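Local coordinates for MHC class I protein (Ginglymostoma cirratum, PDB 6LUP) that probably presents short peptides to T cells, holding them in the groove between two helices above the sheet of its MHC class I platform, at residues S12-G15 with P19-V22; V33-D38 with G67-G72; S80-Q85 with E138-K143; H113-T118 with V134-I139. One frame throughout, in Å; residues are numbered along the deposited sequence.

How the contacts relate
All four contacts lie in the MHC class I platform, where an antiparallel sheet carries the groove helices. Contacts 1 and 2 adjoin through Phe21 and Ser37: the first closes a partly buried hairpin between strands 3-12 and 21-27, with backbone and water bridges; the second, the buried one of the four, ties strand 30-36 to helix 55-82 by a tyrosine-carboxylate bond. Contacts 3 and 4, partly buried like contact 1, have centres about 7 Å apart, share Glu138 and Ile139 and gather at one end of the groove. Contact 3 uses an arginine to span from helix 55-82 to helix 135-146 beside the peptide, whereas contact 4 packs two tryptophans over a hairpin.

Contact 1 (S12-G15 with P19-V22); sequences STAG and PEFV
The backbones of Ser12 and Glu20 are joined by a hydrogen bond from Ser12 N to Glu20 O (2.8 Å), bent to 155° at the hydrogen. Next to it, Ser12 O and Glu20 O stand 3.3 Å apart; as two acceptors they cannot bond each other, and one of them, Ser12 O, is satisfied by a water. That water donates to Ser12 O (2.6 Å) and also to Glu20 OE2 (2.9 Å), so the carboxylate is tied back to the opposite backbone. This is the mouth of the hairpin connecting antiparallel strands 3-12 and 21-27 of the MHC class I platform sheet. Glu20 reaches along the connection because its CG lies opposite its own carbonyl carbon (chi1 -63°) and the chain then runs extended. Its CG passes 4.1 Å from Ala14 CA, and OE2 ends 3.9 Å from Ala14 CB; the small methyl lets the acidic chain lie close. Lys73 of helix 55-82 adds a salt bridge to OE2, linking the turn to the helix above. A second water accepts from Ser12 OG (2.8 Å) and donates to Pro19 O (3.0 Å). Serine suits this buried place, since its short hydroxyl can hold the water while an apolar side chain of the second protein chain packs against the residue.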
loop_
_atom_site.group_PDB
_atom_site.type_symbol
_atom_site.label_atom_id
_atom_site.label_comp_id
_atom_site.label_asym_id
_atom_site.label_seq_id
_atom_site.Cartn_x
_atom_site.Cartn_y
_atom_site.Cartn_z
ATOM N N SER A 12 7.366 -15.259 1.181
ATOM C CA SER A 12 8.283 -15.384 0.047
ATOM C C SER A 12 9.216 -16.566 0.220
ATOM O O SER A 12 9.579 -16.930 1.339
ATOM C CB SER A 12 9.117 -14.114 -0.129
ATOM O OG SER A 12 8.300 -13.007 -0.448
ATOM N N THR A 13 9.611 -17.154 -0.901
ATOM C CA THR A 13 10.583 -18.233 -0.904
ATOM C C THR A 13 11.902 -17.740 -0.310
ATOM O O THR A 13 12.263 -16.570 -0.469
ATOM C CB THR A 13 10.803 -18.771 -2.333
ATOM O OG1 THR A 13 11.567 -19.980 -2.276
ATOM C CG2 THR A 13 11.532 -17.754 -3.199
ATOM N N ALA A 14 12.605 -18.621 0.394
ATOM C CA ALA A 14 13.910 -18.273 0.943
ATOM C C ALA A 14 14.796 -17.784 -0.197
ATOM O O ALA A 14 15.080 -18.526 -1.144
ATOM C CB ALA A 14 14.534 -19.469 1.643
ATOM N N GLY A 15 15.215 -16.526 -0.106
ATOM C CA GLY A 15 15.866 -15.863 -1.226
ATOM C C GLY A 15 16.357 -14.490 -0.834
ATOM O O GLY A 15 16.532 -14.199 0.351
ATOM N N PRO A 19 12.439 -10.584 3.871
ATOM C CA PRO A 19 12.148 -11.595 4.889
ATOM C C PRO A 19 11.132 -12.607 4.372
ATOM O O PRO A 19 10.226 -12.240 3.624
ATOM C CB PRO A 19 11.538 -10.778 6.030
ATOM C CG PRO A 19 12.117 -9.418 5.868
ATOM C CD PRO A 19 12.239 -9.215 4.386
ATOM N N GLU A 20 11.288 -13.868 4.770
ATOM C CA GLU A 20 10.438 -14.964 4.282
ATOM C C GLU A 20 8.943 -14.779 4.577
ATOM O O GLU A 20 8.087 -15.342 3.882
ATOM C CB GLU A 20 10.919 -16.300 4.849
ATOM C CG GLU A 20 12.320 -16.697 4.414
ATOM C CD GLU A 20 12.719 -18.060 4.940
ATOM O OE1 GLU A 20 13.729 -18.141 5.670
ATOM O OE2 GLU A 20 12.022 -19.051 4.636
ATOM N N PHE A 21 8.649 -14.001 5.618
ATOM C CA PHE A 21 7.291 -13.655 5.990
ATOM C C PHE A 21 7.244 -12.211 6.458
ATOM O O PHE A 21 8.049 -11.786 7.285
ATOM C CB PHE A 21 6.785 -14.587 7.091
ATOM C CG PHE A 21 5.370 -14.306 7.531
ATOM C CD1 PHE A 21 4.363 -14.065 6.596
ATOM C CD2 PHE A 21 5.040 -14.308 8.883
ATOM C CE1 PHE A 21 3.063 -13.815 7.002
ATOM C CE2 PHE A 21 3.741 -14.066 9.296
ATOM C CZ PHE A 21 2.750 -13.819 8.356
ATOM N N VAL A 22 6.297 -11.462 5.908
ATOM C CA VAL A 22 6.026 -10.098 6.343
ATOM C C VAL A 22 4.524 -9.832 6.304
ATOM O O VAL A 22 3.858 -10.070 5.292
ATOM C CB VAL A 22 6.822 -9.047 5.531
ATOM C CG1 VAL A 22 6.745 -9.333 4.041
ATOM C CG2 VAL A 22 6.339 -7.635 5.839
HETATM O O HOH W 1 7.590 -12.370 2.151
HETATM O O HOH W 2 9.993 -19.234 2.578
#

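Contact 2 (V33-D38 with G67-G72); sequences VQYDSD and GWEPWG
One wall of the peptide-binding groove, helix 55-82, is fastened to the platform sheet here by Glu69, whose carboxylate meets Tyr35 and Ser37. Tyr35 OH donates to Glu69 OE1 (2.8 Å), approaching that oxygen nearly along its C-O axis, and OE1 lies at the ring edge in the plane of the tyrosine. The ring and carboxylate planes are turned 61° apart, and the two side chains cross at about a right angle. Both leave with CG anti to the backbone N (Tyr35 chi1 178°), and Glu69 stays extended beyond CG; these long side chains reach between strand and helix, while Ser37 lies nearer, its CA 6.9 Å from Glu69 CA. The other carboxylate oxygen, Glu69 OE2, rests 3.4 Å from Ser37 CB and has a long, weak ion pair with Lys40. Ser37 meets the carboxylate through CB, while its OG is engaged by Phe21 N. On the side away from the helix, Asp36 OD1 accepts from Asp38 N (2.9 Å) in an Asx turn and Asp36 OD2 takes Gln34 NE2 (2.8 Å). The same helical turn directs Trp68 and Trp71 toward the bound peptide, each bonding its backbone through NE1. Strand 30-36 thus lies beneath the helix, with its neighbour 21-27 sending Phe21 up against Trp68 and Glu69.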
loop_
_atom_site.group_PDB
_atom_site.type_symbol
_atom_site.label_atom_id
_atom_site.label_comp_id
_atom_site.label_asym_id
_atom_site.label_seq_id
_atom_site.Cartn_x
_atom_site.Cartn_y
_atom_site.Cartn_z
ATOM N N VAL A 33 0.489 -1.707 12.464
ATOM C CA VAL A 33 1.299 -2.818 12.974
ATOM C C VAL A 33 2.123 -3.479 11.867
ATOM O O VAL A 33 1.834 -3.328 10.673
ATOM C CB VAL A 33 0.470 -3.887 13.743
ATOM C CG1 VAL A 33 -0.026 -3.339 15.076
ATOM C CG2 VAL A 33 -0.691 -4.422 12.907
ATOM N N GLN A 34 3.159 -4.200 12.281
ATOM C CA GLN A 34 4.040 -4.914 11.369
ATOM C C GLN A 34 4.579 -6.139 12.084
ATOM O O GLN A 34 4.796 -6.118 13.299
ATOM C CB GLN A 34 5.196 -4.010 10.917
ATOM C CG GLN A 34 6.112 -4.598 9.843
ATOM C CD GLN A 34 7.264 -5.441 10.391
ATOM O OE1 GLN A 34 7.553 -5.437 11.591
ATOM N NE2 GLN A 34 7.924 -6.177 9.502
ATOM N N TYR A 35 4.787 -7.202 11.317
ATOM C CA TYR A 35 5.482 -8.390 11.776
ATOM C C TYR A 35 6.342 -8.935 10.636
ATOM O O TYR A 35 5.937 -8.884 9.469
ATOM C CB TYR A 35 4.460 -9.434 12.219
ATOM C CG TYR A 35 5.044 -10.750 12.675
ATOM C CD1 TYR A 35 5.440 -11.716 11.752
ATOM C CD2 TYR A 35 5.168 -11.045 14.030
ATOM C CE1 TYR A 35 5.968 -12.926 12.166
ATOM C CE2 TYR A 35 5.690 -12.256 14.452
ATOM C CZ TYR A 35 6.087 -13.192 13.515
ATOM O OH TYR A 35 6.607 -14.398 13.920
ATOM N N ASP A 36 7.527 -9.444 10.968
ATOM C CA ASP A 36 8.331 -10.201 9.998
ATOM C C ASP A 36 9.066 -11.384 10.620
ATOM O O ASP A 36 9.247 -11.445 11.833
ATOM C CB ASP A 36 9.289 -9.299 9.201
ATOM C CG ASP A 36 10.370 -8.687 10.056
ATOM O OD1 ASP A 36 11.261 -9.425 10.520
ATOM O OD2 ASP A 36 10.342 -7.458 10.253
ATOM N N SER A 37 9.493 -12.305 9.761
ATOM C CA SER A 37 10.126 -13.563 10.168
ATOM C C SER A 37 11.565 -13.430 10.677
ATOM O O SER A 37 12.154 -14.418 11.115
ATOM C CB SER A 37 10.066 -14.576 9.021
ATOM O OG SER A 37 10.448 -13.971 7.799
ATOM N N ASP A 38 12.128 -12.224 10.611
ATOM C CA ASP A 38 13.440 -11.960 11.199
ATOM C C ASP A 38 13.302 -11.566 12.673
ATOM O O ASP A 38 13.893 -12.203 13.548
ATOM C CB ASP A 38 14.200 -10.882 10.415
ATOM C CG ASP A 38 14.520 -11.304 8.982
ATOM O OD1 ASP A 38 14.737 -12.512 8.737
ATOM O OD2 ASP A 38 14.564 -10.417 8.096
ATOM N N GLY A 67 2.085 -18.310 14.506
ATOM C CA GLY A 67 1.357 -19.441 13.939
ATOM C C GLY A 67 1.245 -19.331 12.428
ATOM O O GLY A 67 1.338 -20.335 11.712
ATOM N N TRP A 68 1.050 -18.106 11.939
ATOM C CA TRP A 68 0.928 -17.856 10.503
ATOM C C TRP A 68 2.249 -18.064 9.761
ATOM O O TRP A 68 2.249 -18.462 8.599
ATOM C CB TRP A 68 0.418 -16.436 10.231
ATOM C CG TRP A 68 -1.061 -16.230 10.439
ATOM C CD1 TRP A 68 -1.653 -15.481 11.418
ATOM C CD2 TRP A 68 -2.131 -16.758 9.640
ATOM N NE1 TRP A 68 -3.024 -15.517 11.284
ATOM C CE2 TRP A 68 -3.344 -16.293 10.203
ATOM C CE3 TRP A 68 -2.184 -17.583 8.512
ATOM C CZ2 TRP A 68 -4.592 -16.620 9.672
ATOM C CZ3 TRP A 68 -3.428 -17.915 7.987
ATOM C CH2 TRP A 68 -4.615 -17.431 8.568
ATOM N N GLU A 69 3.363 -17.794 10.441
ATOM C CA GLU A 69 4.691 -17.787 9.809
ATOM C C GLU A 69 5.087 -19.119 9.154
ATOM O O GLU A 69 5.411 -19.139 7.960
ATOM C CB GLU A 69 5.768 -17.312 10.792
ATOM C CG GLU A 69 7.167 -17.265 10.191
ATOM C CD GLU A 69 8.242 -16.863 11.187
ATOM O OE1 GLU A 69 7.935 -16.168 12.183
ATOM O OE2 GLU A 69 9.412 -17.239 10.964
ATOM N N PRO A 70 5.074 -20.231 9.919
ATOM C CA PRO A 70 5.382 -21.513 9.284
ATOM C C PRO A 70 4.316 -21.938 8.267
ATOM O O PRO A 70 4.659 -22.511 7.228
ATOM C CB PRO A 70 5.430 -22.494 10.463
ATOM C CG PRO A 70 4.681 -21.824 11.565
ATOM C CD PRO A 70 4.948 -20.367 11.381
ATOM N N TRP A 71 3.051 -21.634 8.563
ATOM C CA TRP A 71 1.916 -22.035 7.731
ATOM C C TRP A 71 2.140 -21.716 6.250
ATOM O O TRP A 71 2.100 -22.608 5.398
ATOM C CB TRP A 71 0.632 -21.372 8.234
ATOM C CG TRP A 71 -0.613 -21.721 7.449
ATOM C CD1 TRP A 71 -1.336 -22.878 7.526
ATOM C CD2 TRP A 71 -1.282 -20.895 6.487
ATOM N NE1 TRP A 71 -2.413 -22.825 6.671
ATOM C CE2 TRP A 71 -2.403 -21.620 6.020
ATOM C CE3 TRP A 71 -1.041 -19.617 5.972
ATOM C CZ2 TRP A 71 -3.280 -21.110 5.059
ATOM C CZ3 TRP A 71 -1.918 -19.107 5.014
ATOM C CH2 TRP A 71 -3.023 -19.857 4.569
ATOM N N GLY A 72 2.394 -20.444 5.962
ATOM C CA GLY A 72 2.602 -19.988 4.596
ATOM C C GLY A 72 3.821 -20.585 3.917
ATOM O O GLY A 72 3.793 -20.839 2.714
#

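Contact 3 (S80-Q85 with E138-K143); sequences SKRTNQ and EITKNK
Arg82 sets off with CG opposite its carbonyl carbon (chi1 -74°) and stays extended to NE, carrying its guanidinium across to Thr140, whose OG1 is likewise turned away from its own carbonyl carbon. The arginine thereby bridges the two helical walls of the MHC class I groove, 55-82 and 135-146, at what is probably the C-terminal end of the bound peptide. Arg82 NH1 donates to Thr140 OG1 (2.8 Å, 157°), and the oxygen sits at the guanidinium edge, 4° from its plane. A second bond from NH1, to Trp136 O, fixes the rotation of the group. Ile139 covers one of its faces with a methyl, a place suited to a branched apolar residue, since a flat cation can lie against carbon while its edges keep their polar partners. Thr140 OG1 also bonds the backbone of the bound peptide, a separate chain. Lys143 NZ forms a salt bridge to that peptide backbone, consistent with a terminal carboxylate, and Arg82 NH2 adds a long, weak ion pair to it, so these cations probably line the site of a peptide carboxylate. Above the guanidinium, Ile139 CG2 sits over the centre of the plane, 3.3 Å from Arg82 CZ.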
loop_
_atom_site.group_PDB
_atom_site.type_symbol
_atom_site.label_atom_id
_atom_site.label_comp_id
_atom_site.label_asym_id
_atom_site.label_seq_id
_atom_site.Cartn_x
_atom_site.Cartn_y
_atom_site.Cartn_z
ATOM N N SER A 80 3.680 -25.997 -4.803
ATOM C CA SER A 80 4.688 -26.329 -5.809
ATOM C C SER A 80 4.505 -27.767 -6.281
ATOM O O SER A 80 4.566 -28.046 -7.479
ATOM C CB SER A 80 6.099 -26.133 -5.254
ATOM O OG SER A 80 6.369 -24.763 -5.026
ATOM N N LYS A 81 4.266 -28.665 -5.326
ATOM C CA LYS A 81 4.002 -30.068 -5.616
ATOM C C LYS A 81 2.714 -30.229 -6.423
ATOM O O LYS A 81 2.659 -31.032 -7.357
ATOM C CB LYS A 81 3.928 -30.876 -4.314
ATOM C CG LYS A 81 3.924 -32.383 -4.517
ATOM C CD LYS A 81 3.975 -33.134 -3.194
ATOM C CE LYS A 81 3.922 -34.638 -3.416
ATOM N NZ LYS A 81 3.836 -35.384 -2.131
ATOM N N ARG A 82 1.694 -29.453 -6.065
ATOM C CA ARG A 82 0.392 -29.511 -6.728
ATOM C C ARG A 82 0.435 -29.008 -8.169
ATOM O O ARG A 82 -0.299 -29.501 -9.027
ATOM C CB ARG A 82 -0.647 -28.714 -5.944
ATOM C CG ARG A 82 -1.117 -29.375 -4.662
ATOM C CD ARG A 82 -2.363 -28.683 -4.148
ATOM N NE ARG A 82 -2.682 -29.071 -2.778
ATOM C CZ ARG A 82 -3.547 -28.426 -1.999
ATOM N NH1 ARG A 82 -4.195 -27.358 -2.452
ATOM N NH2 ARG A 82 -3.770 -28.857 -0.763
ATOM N N THR A 83 1.291 -28.023 -8.423
ATOM C CA THR A 83 1.419 -27.431 -9.751
ATOM C C THR A 83 2.642 -27.973 -10.493
ATOM O O THR A 83 3.021 -27.454 -11.546
ATOM C CB THR A 83 1.495 -25.891 -9.672
ATOM O OG1 THR A 83 2.462 -25.512 -8.688
ATOM C CG2 THR A 83 0.148 -25.305 -9.292
ATOM N N ASN A 84 3.244 -29.024 -9.934
ATOM C CA ASN A 84 4.469 -29.639 -10.465
ATOM C C ASN A 84 5.588 -28.625 -10.735
ATOM O O ASN A 84 6.362 -28.772 -11.683
ATOM C CB ASN A 84 4.165 -30.494 -11.708
ATOM C CG ASN A 84 3.387 -31.759 -11.377
ATOM O OD1 ASN A 84 3.817 -32.575 -10.557
ATOM N ND2 ASN A 84 2.238 -31.931 -12.022
ATOM N N GLN A 85 5.592 -27.552 -9.962
ATOM C CA GLN A 85 6.731 -26.606 -10.034
ATOM C C GLN A 85 7.788 -27.185 -9.101
ATOM O O GLN A 85 7.402 -27.790 -8.093
ATOM C CB GLN A 85 6.304 -25.218 -9.575
ATOM C CG GLN A 85 5.116 -24.666 -10.337
ATOM C CD GLN A 85 5.320 -23.210 -10.661
ATOM O OE1 GLN A 85 6.394 -22.795 -11.069
ATOM N NE2 GLN A 85 4.275 -22.422 -10.484
ATOM N N GLU A 138 -8.960 -26.936 -5.538
ATOM C CA GLU A 138 -10.128 -27.801 -5.349
ATOM C C GLU A 138 -9.994 -28.747 -4.164
ATOM O O GLU A 138 -10.952 -28.953 -3.417
ATOM C CB GLU A 138 -10.424 -28.591 -6.626
ATOM C CG GLU A 138 -10.987 -27.742 -7.755
ATOM C CD GLU A 138 -11.230 -28.528 -9.031
ATOM O OE1 GLU A 138 -11.310 -29.776 -8.971
ATOM O OE2 GLU A 138 -11.345 -27.886 -10.099
ATOM N N ILE A 139 -8.804 -29.312 -3.991
ATOM C CA ILE A 139 -8.551 -30.241 -2.892
ATOM C C ILE A 139 -8.566 -29.538 -1.523
ATOM O O ILE A 139 -8.942 -30.143 -0.514
ATOM C CB ILE A 139 -7.264 -31.078 -3.128
ATOM C CG1 ILE A 139 -7.092 -32.161 -2.052
ATOM C CG2 ILE A 139 -6.029 -30.197 -3.233
ATOM C CD1 ILE A 139 -8.062 -33.320 -2.175
ATOM N N THR A 140 -8.181 -28.262 -1.503
ATOM C CA THR A 140 -8.260 -27.437 -0.296
ATOM C C THR A 140 -9.707 -27.005 -0.025
ATOM O O THR A 140 -10.164 -27.033 1.123
ATOM C CB THR A 140 -7.325 -26.209 -0.392
ATOM O OG1 THR A 140 -5.962 -26.647 -0.422
ATOM C CG2 THR A 140 -7.511 -25.275 0.798
ATOM N N LYS A 141 -10.415 -26.620 -1.087
ATOM C CA LYS A 141 -11.819 -26.212 -0.998
ATOM C C LYS A 141 -12.687 -27.312 -0.391
ATOM O O LYS A 141 -13.548 -27.041 0.452
ATOM C CB LYS A 141 -12.356 -25.812 -2.377
ATOM C CG LYS A 141 -13.855 -25.569 -2.416
ATOM C CD LYS A 141 -14.366 -25.332 -3.827
ATOM C CE LYS A 141 -15.863 -25.584 -3.925
ATOM N NZ LYS A 141 -16.663 -24.793 -2.951
ATOM N N ASN A 142 -12.451 -28.549 -0.818
ATOM C CA ASN A 142 -13.214 -29.686 -0.324
ATOM C C ASN A 142 -12.971 -29.950 1.156
ATOM O O ASN A 142 -13.893 -30.336 1.878
ATOM C CB ASN A 142 -12.934 -30.938 -1.159
ATOM C CG ASN A 142 -13.518 -30.856 -2.563
ATOM O OD1 ASN A 142 -13.225 -31.699 -3.410
ATOM N ND2 ASN A 142 -14.348 -29.844 -2.814
ATOM N N LYS A 143 -11.736 -29.730 1.603
ATOM C CA LYS A 143 -11.390 -29.855 3.018
ATOM C C LYS A 143 -11.997 -28.719 3.835
ATOM O O LYS A 143 -12.570 -28.947 4.902
ATOM C CB LYS A 143 -9.872 -29.876 3.205
ATOM C CG LYS A 143 -9.199 -31.136 2.688
ATOM C CD LYS A 143 -7.690 -30.974 2.588
ATOM C CE LYS A 143 -7.013 -31.176 3.933
ATOM N NZ LYS A 143 -5.531 -31.220 3.780
#

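Contact 4 (H113-T118 with V134-I139); sequences HAWDST and VTWGEI
The indoles of Trp115 and Trp136 meet obliquely, their five-membered rings 5.5 Å apart between centroids and their planes at 76°, while each has a neighbour from its own segment over one face. Asp116 CG lies 3.9 Å above the centre of the Trp115 ring, and Val134 CB lies 3.6 Å above the centre of the Trp136 ring. The contact seats segment 134-139, which leads into helix 135-146, on the hairpin formed by strands 108-115 and 118-124 of the MHC class I platform sheet. Its nearest approach is Trp115 CD1 to Trp136 NE1, 3.7 Å, which brings the five-membered parts of the two indoles together; no hydrogen bond joins the segments, so this is packing alone. Trp136 places its ring between its own backbone N and carbonyl carbon (chi1 50°), which folds it back over Val134 and down toward the sheet. Large, flat side chains suit the place because the backbones stay far apart, the nearest CA atoms being those of Trp115 and Gly137 at 9.8 Å. Trp115 is wedged further by Leu79 and Ser80 of helix 55-82, and the His90 ring meets it at a shallow angle of about 20°. Under it the chain reverses in a type I' turn, with Asp116 and Ser117 both at positive phi. Asp116 is held by bonds to His90 ND1 and Thr91 N. Trp115 O accepts twice from one residue: from Thr118 N (3.0 Å) and from Thr118 OG1 (2.8 Å), the hydroxyl arriving almost in line with the carbonyl bond.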
loop_
_atom_site.group_PDB
_atom_site.type_symbol
_atom_site.label_atom_id
_atom_site.label_comp_id
_atom_site.label_asym_id
_atom_site.label_seq_id
_atom_site.Cartn_x
_atom_site.Cartn_y
_atom_site.Cartn_z
ATOM N N HIS A 113 -6.929 -15.578 -0.543
ATOM C CA HIS A 113 -5.602 -16.172 -0.605
ATOM C C HIS A 113 -5.098 -16.181 -2.044
ATOM O O HIS A 113 -5.881 -16.345 -2.988
ATOM C CB HIS A 113 -5.624 -17.604 -0.072
ATOM C CG HIS A 113 -6.156 -17.736 1.320
ATOM N ND1 HIS A 113 -5.426 -18.305 2.341
ATOM C CD2 HIS A 113 -7.351 -17.394 1.860
ATOM C CE1 HIS A 113 -6.146 -18.301 3.451
ATOM N NE2 HIS A 113 -7.317 -17.753 3.185
ATOM N N ALA A 114 -3.789 -16.000 -2.206
ATOM C CA ALA A 114 -3.172 -16.039 -3.526
ATOM C C ALA A 114 -1.860 -16.800 -3.539
ATOM O O ALA A 114 -1.060 -16.720 -2.602
ATOM C CB ALA A 114 -2.959 -14.642 -4.071
ATOM N N TRP A 115 -1.667 -17.535 -4.628
ATOM C CA TRP A 115 -0.442 -18.262 -4.903
ATOM C C TRP A 115 0.217 -17.621 -6.119
ATOM O O TRP A 115 -0.424 -17.438 -7.158
ATOM C CB TRP A 115 -0.776 -19.736 -5.145
ATOM C CG TRP A 115 0.236 -20.510 -5.929
ATOM C CD1 TRP A 115 0.073 -21.024 -7.179
ATOM C CD2 TRP A 115 1.561 -20.873 -5.515
ATOM N NE1 TRP A 115 1.210 -21.682 -7.575
ATOM C CE2 TRP A 115 2.141 -21.603 -6.574
ATOM C CE3 TRP A 115 2.315 -20.652 -4.355
ATOM C CZ2 TRP A 115 3.438 -22.115 -6.513
ATOM C CZ3 TRP A 115 3.612 -21.162 -4.294
ATOM C CH2 TRP A 115 4.156 -21.884 -5.369
ATOM N N ASP A 116 1.490 -17.260 -5.970
ATOM C CA ASP A 116 2.235 -16.532 -7.004
ATOM C C ASP A 116 1.421 -15.381 -7.599
ATOM O O ASP A 116 1.307 -15.249 -8.817
ATOM C CB ASP A 116 2.735 -17.485 -8.102
ATOM C CG ASP A 116 3.987 -18.252 -7.695
ATOM O OD1 ASP A 116 4.563 -17.957 -6.629
ATOM O OD2 ASP A 116 4.402 -19.153 -8.450
ATOM N N SER A 117 0.851 -14.565 -6.718
ATOM C CA SER A 117 0.085 -13.367 -7.088
ATOM C C SER A 117 -1.125 -13.609 -8.004
ATOM O O SER A 117 -1.568 -12.699 -8.709
ATOM C CB SER A 117 1.008 -12.278 -7.658
ATOM O OG SER A 117 1.942 -11.845 -6.684
ATOM N N THR A 118 -1.660 -14.830 -7.980
ATOM C CA THR A 118 -2.912 -15.149 -8.675
ATOM C C THR A 118 -3.925 -15.761 -7.704
ATOM O O THR A 118 -3.547 -16.473 -6.769
ATOM C CB THR A 118 -2.701 -16.119 -9.861
ATOM O OG1 THR A 118 -2.110 -17.335 -9.393
ATOM C CG2 THR A 118 -1.809 -15.499 -10.931
ATOM N N VAL A 134 -9.110 -22.224 -9.680
ATOM C CA VAL A 134 -8.059 -23.111 -10.186
ATOM C C VAL A 134 -8.171 -24.530 -9.641
ATOM O O VAL A 134 -8.723 -24.748 -8.561
ATOM C CB VAL A 134 -6.643 -22.553 -9.912
ATOM C CG1 VAL A 134 -6.361 -21.344 -10.790
ATOM C CG2 VAL A 134 -6.459 -22.215 -8.438
ATOM N N THR A 135 -7.634 -25.485 -10.400
ATOM C CA THR A 135 -7.709 -26.908 -10.056
ATOM C C THR A 135 -6.910 -27.255 -8.801
ATOM O O THR A 135 -7.318 -28.124 -8.026
ATOM C CB THR A 135 -7.236 -27.811 -11.219
ATOM O OG1 THR A 135 -5.869 -27.515 -11.536
ATOM C CG2 THR A 135 -8.106 -27.614 -12.463
ATOM N N TRP A 136 -5.782 -26.571 -8.603
ATOM C CA TRP A 136 -4.918 -26.826 -7.445
ATOM C C TRP A 136 -5.461 -26.250 -6.127
ATOM O O TRP A 136 -4.808 -26.337 -5.081
ATOM C CB TRP A 136 -3.470 -26.383 -7.707
ATOM C CG TRP A 136 -3.303 -24.988 -8.248
ATOM C CD1 TRP A 136 -3.130 -23.842 -7.524
ATOM C CD2 TRP A 136 -3.265 -24.598 -9.629
ATOM N NE1 TRP A 136 -2.994 -22.763 -8.365
ATOM C CE2 TRP A 136 -3.075 -23.199 -9.663
ATOM C CE3 TRP A 136 -3.376 -25.297 -10.841
ATOM C CZ2 TRP A 136 -2.994 -22.481 -10.861
ATOM C CZ3 TRP A 136 -3.296 -24.581 -12.035
ATOM C CH2 TRP A 136 -3.108 -23.187 -12.033
ATOM N N GLY A 137 -6.658 -25.673 -6.190
ATOM C CA GLY A 137 -7.363 -25.197 -5.006
ATOM C C GLY A 137 -8.511 -26.104 -4.600
ATOM O O GLY A 137 -8.972 -26.057 -3.454
ATOM N N GLU A 138 -8.960 -26.936 -5.538
ATOM C CA GLU A 138 -10.128 -27.801 -5.349
ATOM C C GLU A 138 -9.994 -28.747 -4.164
ATOM O O GLU A 138 -10.952 -28.953 -3.417
ATOM C CB GLU A 138 -10.424 -28.591 -6.626
ATOM C CG GLU A 138 -10.987 -27.742 -7.755
ATOM C CD GLU A 138 -11.230 -28.528 -9.031
ATOM O OE1 GLU A 138 -11.310 -29.776 -8.971
ATOM O OE2 GLU A 138 -11.345 -27.886 -10.099
ATOM N N ILE A 139 -8.804 -29.312 -3.991
ATOM C CA ILE A 139 -8.551 -30.241 -2.892
ATOM C C ILE A 139 -8.566 -29.538 -1.523
ATOM O O ILE A 139 -8.942 -30.143 -0.514
ATOM C CB ILE A 139 -7.264 -31.078 -3.128
ATOM C CG1 ILE A 139 -7.092 -32.161 -2.052
ATOM C CG2 ILE A 139 -6.029 -30.197 -3.233
ATOM C CD1 ILE A 139 -8.062 -33.320 -2.175
#